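Local coordinates for protein bile acid 7a-dehydratase, BaiE (Clostridium hiranonis DSM 13275, PDB 4L8P) that probably catalyses the 7-alpha-dehydration of bile-acid intermediates, a carbon-oxygen lyase reaction, at residues A[56-61]-A[88-93]; A[43-48]-A[62-67]. One frame throughout, in Å; residues are numbered along the deposited sequence.

From the N terminus the chain runs along the long helix 22-55, turns sharply into the short helix 58-62, and passes through a loop and two short strands to helix 83-93 before entering the four-stranded antiparallel sheet. Contact 2 closes the tighter loop, bringing the turn at 62-67 back against 43-48 of the long helix. Contact 1 closes a wider one, setting the start of helix 58-62 beside the end of helix 83-93. Because their segments alternate along the sequence, the two closures cross rather than nest. They also touch, Glu-60 CG lying 3.7 Å from Lys-48 CE; this packing ties the short helix to helix 22-55, and contact 1 ties it to helix 83-93.

Contact 1 of 2, residues A[56-61]-A[88-93]; sequences KLWDEL and EYLAAA
Trp-58 lays its indole against the backbone and side chains of Leu-90 and Ala-91, a broad apolar face whose N-H can still reach water. The methyl of Ala-91 sits over the five-membered ring of Trp-58, a CH-pi contact with CB 3.8 Å from the ring centroid and 21° off the normal. At the six-membered end, Trp-58 CZ3 meets Leu-90 CB at 3.7 Å. Alanine suits this place because its short side chain lets the indole of Trp-58 come close to the helix, with Ala-91 CA 3.5 Å above the ring plane. Lys-56 CA lies on the opposite face, toward the rim. This is helix-to-helix packing in a SnoaL-like, cystatin-like fold: Lys-56, just past the end of helix 22-55, has the positive phi of a Schellman motif, Leu-57 is the N-cap of helix 58-62, and Trp-58 follows at once, facing helix 83-93. One water bridges the two helices, accepting from Trp-58 NE1 at 3.2 Å and donating to Ala-91 O at 2.9 Å. A turn further on, Leu-61 crosses Leu-90 at about a right angle, its CD2 4.1 Å from Leu-90 CD1; leucine suits this buried spot, where Leu-61 also touches Cys-52 and Leu-53 of helix 22-55.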
# COMPACT_ATOMS: atom_id res chain seq x y z
N LYS A 56 5.02 14.34 -12.60
CA LYS A 56 4.64 15.38 -13.58
C LYS A 56 4.91 14.94 -15.04
O LYS A 56 5.32 15.75 -15.89
CB LYS A 56 5.33 16.73 -13.27
CG LYS A 56 5.10 17.21 -11.84
CD LYS A 56 5.72 18.57 -11.55
CE LYS A 56 5.72 18.86 -10.05
NZ LYS A 56 4.36 19.05 -9.49
N LEU A 57 4.69 13.65 -15.29
CA LEU A 57 4.86 13.04 -16.61
C LEU A 57 3.51 13.08 -17.31
O LEU A 57 2.78 12.08 -17.35
CB LEU A 57 5.40 11.62 -16.47
CG LEU A 57 6.71 11.46 -15.69
CD1 LEU A 57 7.07 9.98 -15.54
CD2 LEU A 57 7.82 12.24 -16.37
N TRP A 58 3.18 14.25 -17.84
CA TRP A 58 1.79 14.53 -18.18
C TRP A 58 1.32 13.75 -19.40
O TRP A 58 0.20 13.23 -19.40
CB TRP A 58 1.55 16.02 -18.35
CG TRP A 58 1.94 16.83 -17.14
CD1 TRP A 58 2.82 17.90 -17.11
CD2 TRP A 58 1.46 16.67 -15.80
NE1 TRP A 58 2.91 18.39 -15.81
CE2 TRP A 58 2.09 17.65 -15.00
CE3 TRP A 58 0.56 15.77 -15.19
CZ2 TRP A 58 1.84 17.78 -13.62
CZ3 TRP A 58 0.32 15.89 -13.79
CH2 TRP A 58 0.97 16.89 -13.03
N ASP A 59 2.20 13.63 -20.41
CA ASP A 59 1.88 12.81 -21.59
C ASP A 59 1.65 11.35 -21.25
O ASP A 59 0.71 10.74 -21.76
CB ASP A 59 2.99 12.90 -22.65
CG ASP A 59 3.06 14.27 -23.29
OD1 ASP A 59 2.05 15.00 -23.27
OD2 ASP A 59 4.14 14.62 -23.82
N GLU A 60 2.51 10.79 -20.41
CA GLU A 60 2.31 9.42 -19.91
C GLU A 60 1.05 9.27 -19.05
O GLU A 60 0.28 8.31 -19.21
CB GLU A 60 3.56 8.90 -19.19
CG GLU A 60 3.55 7.38 -19.01
CD GLU A 60 4.88 6.79 -18.56
OE1 GLU A 60 5.86 7.54 -18.30
OE2 GLU A 60 4.95 5.55 -18.46
N LEU A 61 0.78 10.24 -18.16
CA LEU A 61 -0.46 10.20 -17.38
C LEU A 61 -1.69 10.15 -18.29
O LEU A 61 -2.67 9.44 -18.01
CB LEU A 61 -0.57 11.41 -16.47
CG LEU A 61 -1.74 11.34 -15.48
CD1 LEU A 61 -1.32 12.07 -14.22
CD2 LEU A 61 -3.02 11.99 -15.99
N GLU A 88 -3.84 19.25 -19.17
CA GLU A 88 -3.64 20.70 -19.16
C GLU A 88 -3.97 21.34 -17.82
O GLU A 88 -3.25 22.21 -17.35
CB GLU A 88 -4.43 21.38 -20.28
CG GLU A 88 -3.79 21.17 -21.64
CD GLU A 88 -4.64 21.66 -22.81
OE1 GLU A 88 -5.90 21.62 -22.75
OE2 GLU A 88 -4.03 22.08 -23.82
N TYR A 89 -5.07 20.92 -17.21
CA TYR A 89 -5.42 21.39 -15.87
C TYR A 89 -4.32 20.98 -14.87
O TYR A 89 -3.84 21.82 -14.09
CB TYR A 89 -6.79 20.84 -15.41
CG TYR A 89 -7.03 21.08 -13.92
CD1 TYR A 89 -7.48 22.33 -13.45
CD2 TYR A 89 -6.73 20.10 -12.97
CE1 TYR A 89 -7.66 22.57 -12.09
CE2 TYR A 89 -6.88 20.33 -11.61
CZ TYR A 89 -7.35 21.57 -11.18
OH TYR A 89 -7.50 21.78 -9.82
N LEU A 90 -3.94 19.72 -14.87
CA LEU A 90 -2.99 19.22 -13.87
C LEU A 90 -1.62 19.89 -13.99
O LEU A 90 -1.01 20.24 -12.97
CB LEU A 90 -2.85 17.71 -13.93
CG LEU A 90 -4.08 16.88 -13.51
CD1 LEU A 90 -3.83 15.41 -13.79
CD2 LEU A 90 -4.46 17.08 -12.05
N ALA A 91 -1.15 20.09 -15.21
CA ALA A 91 0.13 20.75 -15.43
C ALA A 91 0.14 22.16 -14.86
O ALA A 91 1.15 22.59 -14.28
CB ALA A 91 0.47 20.75 -16.91
N ALA A 92 -0.98 22.88 -14.99
CA ALA A 92 -1.13 24.22 -14.40
C ALA A 92 -1.33 24.19 -12.89
O ALA A 92 -0.74 25.00 -12.18
CB ALA A 92 -2.30 24.97 -15.06
N ALA A 93 -2.14 23.25 -12.41
CA ALA A 93 -2.46 23.14 -10.98
C ALA A 93 -1.33 22.58 -10.12
O ALA A 93 -1.26 22.90 -8.92
CB ALA A 93 -3.72 22.33 -10.77
O HOH W 1 3.50 20.92 -14.00

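Contact 2 of 2, residues A[43-48]-A[62-67]; sequences KQLKAK and ETTLSP
Leu-45 and Lys-48, one turn apart on helix 22-55, meet Thr-63 and Thr-64 in the type I beta turn from Glu-62 to Leu-65, which leads out of the short helix of this SnoaL-like, cystatin-like fold. The apolar contacts centre on Thr-64. Leu-45 reaches it with one branch, CD1 lying 3.7 Å from Thr-64 CB; a branched aliphatic side chain suits a buried place between helix, turn and strands. Leu-45 also touches Tyr-149, Trp-156 and Ile-158 of the sheet, and backbone hydrogen bonds from Thr-64 and Ser-66 to Ile-158 fasten the turn to strand 155-172. Lys-48 passes obliquely by the same threonine, its CD 3.9 Å from Thr-64 CG2. The beta-branched Thr-64 thus offers carbon to both helix residues, while its OG1 hydrogen-bonds to Leu-61 O. The polar contact belongs to the end of the lysine. With CG anti to the backbone N (chi1 177°) and the chain extended beyond it, Lys-48 carries its ammonium past Thr-64 to the exposed Thr-63. A lysine suits this place because its aliphatic carbons pack along Thr-64 and its charged end reaches the hydroxyl beyond. Thr-63 OG1 hydrogen-bonds to Glu-60 O and accepts from Lys-48 NZ at 2.9 Å.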
# COMPACT_ATOMS: atom_id res chain seq x y z
N LYS A 43 -4.82 -2.52 -10.66
CA LYS A 43 -3.89 -2.06 -9.59
C LYS A 43 -2.62 -1.42 -10.20
O LYS A 43 -2.14 -0.40 -9.69
CB LYS A 43 -3.49 -3.21 -8.68
CG LYS A 43 -4.64 -3.75 -7.85
CD LYS A 43 -4.14 -4.95 -7.08
CE LYS A 43 -5.20 -5.50 -6.15
NZ LYS A 43 -4.70 -6.77 -5.55
N GLN A 44 -2.11 -1.98 -11.30
CA GLN A 44 -0.91 -1.44 -11.96
C GLN A 44 -1.19 -0.14 -12.72
O GLN A 44 -0.36 0.76 -12.76
CB GLN A 44 -0.27 -2.45 -12.89
CG GLN A 44 0.25 -3.68 -12.13
CD GLN A 44 1.38 -4.43 -12.82
OE1 GLN A 44 2.14 -3.86 -13.60
NE2 GLN A 44 1.54 -5.69 -12.45
N LEU A 45 -2.40 -0.05 -13.26
CA LEU A 45 -2.88 1.16 -13.94
C LEU A 45 -2.93 2.31 -12.95
O LEU A 45 -2.45 3.42 -13.22
CB LEU A 45 -4.29 0.91 -14.53
CG LEU A 45 -5.10 2.12 -15.02
CD1 LEU A 45 -4.44 2.74 -16.24
CD2 LEU A 45 -6.52 1.69 -15.34
N LYS A 46 -3.55 2.08 -11.79
CA LYS A 46 -3.62 3.14 -10.77
C LYS A 46 -2.23 3.52 -10.25
O LYS A 46 -1.94 4.70 -10.02
CB LYS A 46 -4.54 2.75 -9.62
CG LYS A 46 -4.85 3.92 -8.68
CD LYS A 46 -5.70 5.00 -9.37
CE LYS A 46 -6.26 5.99 -8.37
NZ LYS A 46 -7.34 6.83 -8.88
N ALA A 47 -1.36 2.53 -10.10
CA ALA A 47 0.04 2.79 -9.71
C ALA A 47 0.73 3.71 -10.70
O ALA A 47 1.39 4.67 -10.30
CB ALA A 47 0.80 1.49 -9.60
N LYS A 48 0.54 3.43 -11.99
CA LYS A 48 1.12 4.24 -13.05
C LYS A 48 0.55 5.66 -13.00
O LYS A 48 1.29 6.63 -13.16
CB LYS A 48 0.86 3.60 -14.42
CG LYS A 48 1.36 4.39 -15.61
CD LYS A 48 1.06 3.66 -16.92
CE LYS A 48 1.40 4.50 -18.14
NZ LYS A 48 0.91 3.86 -19.41
N GLU A 62 -1.67 10.90 -19.38
CA GLU A 62 -2.78 10.92 -20.32
C GLU A 62 -3.15 9.52 -20.86
O GLU A 62 -4.32 9.24 -21.09
CB GLU A 62 -2.46 11.85 -21.51
CG GLU A 62 -3.65 12.18 -22.39
CD GLU A 62 -3.31 13.18 -23.50
OE1 GLU A 62 -2.43 14.02 -23.28
OE2 GLU A 62 -3.95 13.12 -24.56
N THR A 63 -2.17 8.63 -20.98
CA THR A 63 -2.39 7.25 -21.47
C THR A 63 -3.16 6.36 -20.49
O THR A 63 -3.65 5.31 -20.88
CB THR A 63 -1.09 6.53 -21.86
OG1 THR A 63 -0.31 6.21 -20.69
CG2 THR A 63 -0.27 7.35 -22.84
N THR A 64 -3.26 6.78 -19.23
CA THR A 64 -4.06 6.05 -18.24
C THR A 64 -5.55 6.39 -18.27
O THR A 64 -6.34 5.70 -17.63
CB THR A 64 -3.53 6.30 -16.79
OG1 THR A 64 -3.86 7.63 -16.37
CG2 THR A 64 -2.03 6.03 -16.69
N LEU A 65 -5.94 7.45 -18.99
CA LEU A 65 -7.30 7.96 -19.03
C LEU A 65 -8.00 7.38 -20.24
O LEU A 65 -7.41 7.21 -21.33
CB LEU A 65 -7.32 9.50 -19.11
CG LEU A 65 -6.52 10.23 -18.01
CD1 LEU A 65 -6.58 11.75 -18.20
CD2 LEU A 65 -7.01 9.83 -16.63
N SER A 66 -9.27 7.09 -20.06
CA SER A 66 -10.03 6.46 -21.15
C SER A 66 -10.04 7.28 -22.44
O SER A 66 -10.22 8.49 -22.38
CB SER A 66 -11.46 6.20 -20.71
OG SER A 66 -12.20 5.64 -21.80
N PRO A 67 -9.84 6.61 -23.61
CA PRO A 67 -9.95 7.32 -24.90
C PRO A 67 -11.41 7.52 -25.35
O PRO A 67 -11.65 8.21 -26.34
CB PRO A 67 -9.18 6.41 -25.87
CG PRO A 67 -9.34 5.05 -25.31
CD PRO A 67 -9.39 5.21 -23.80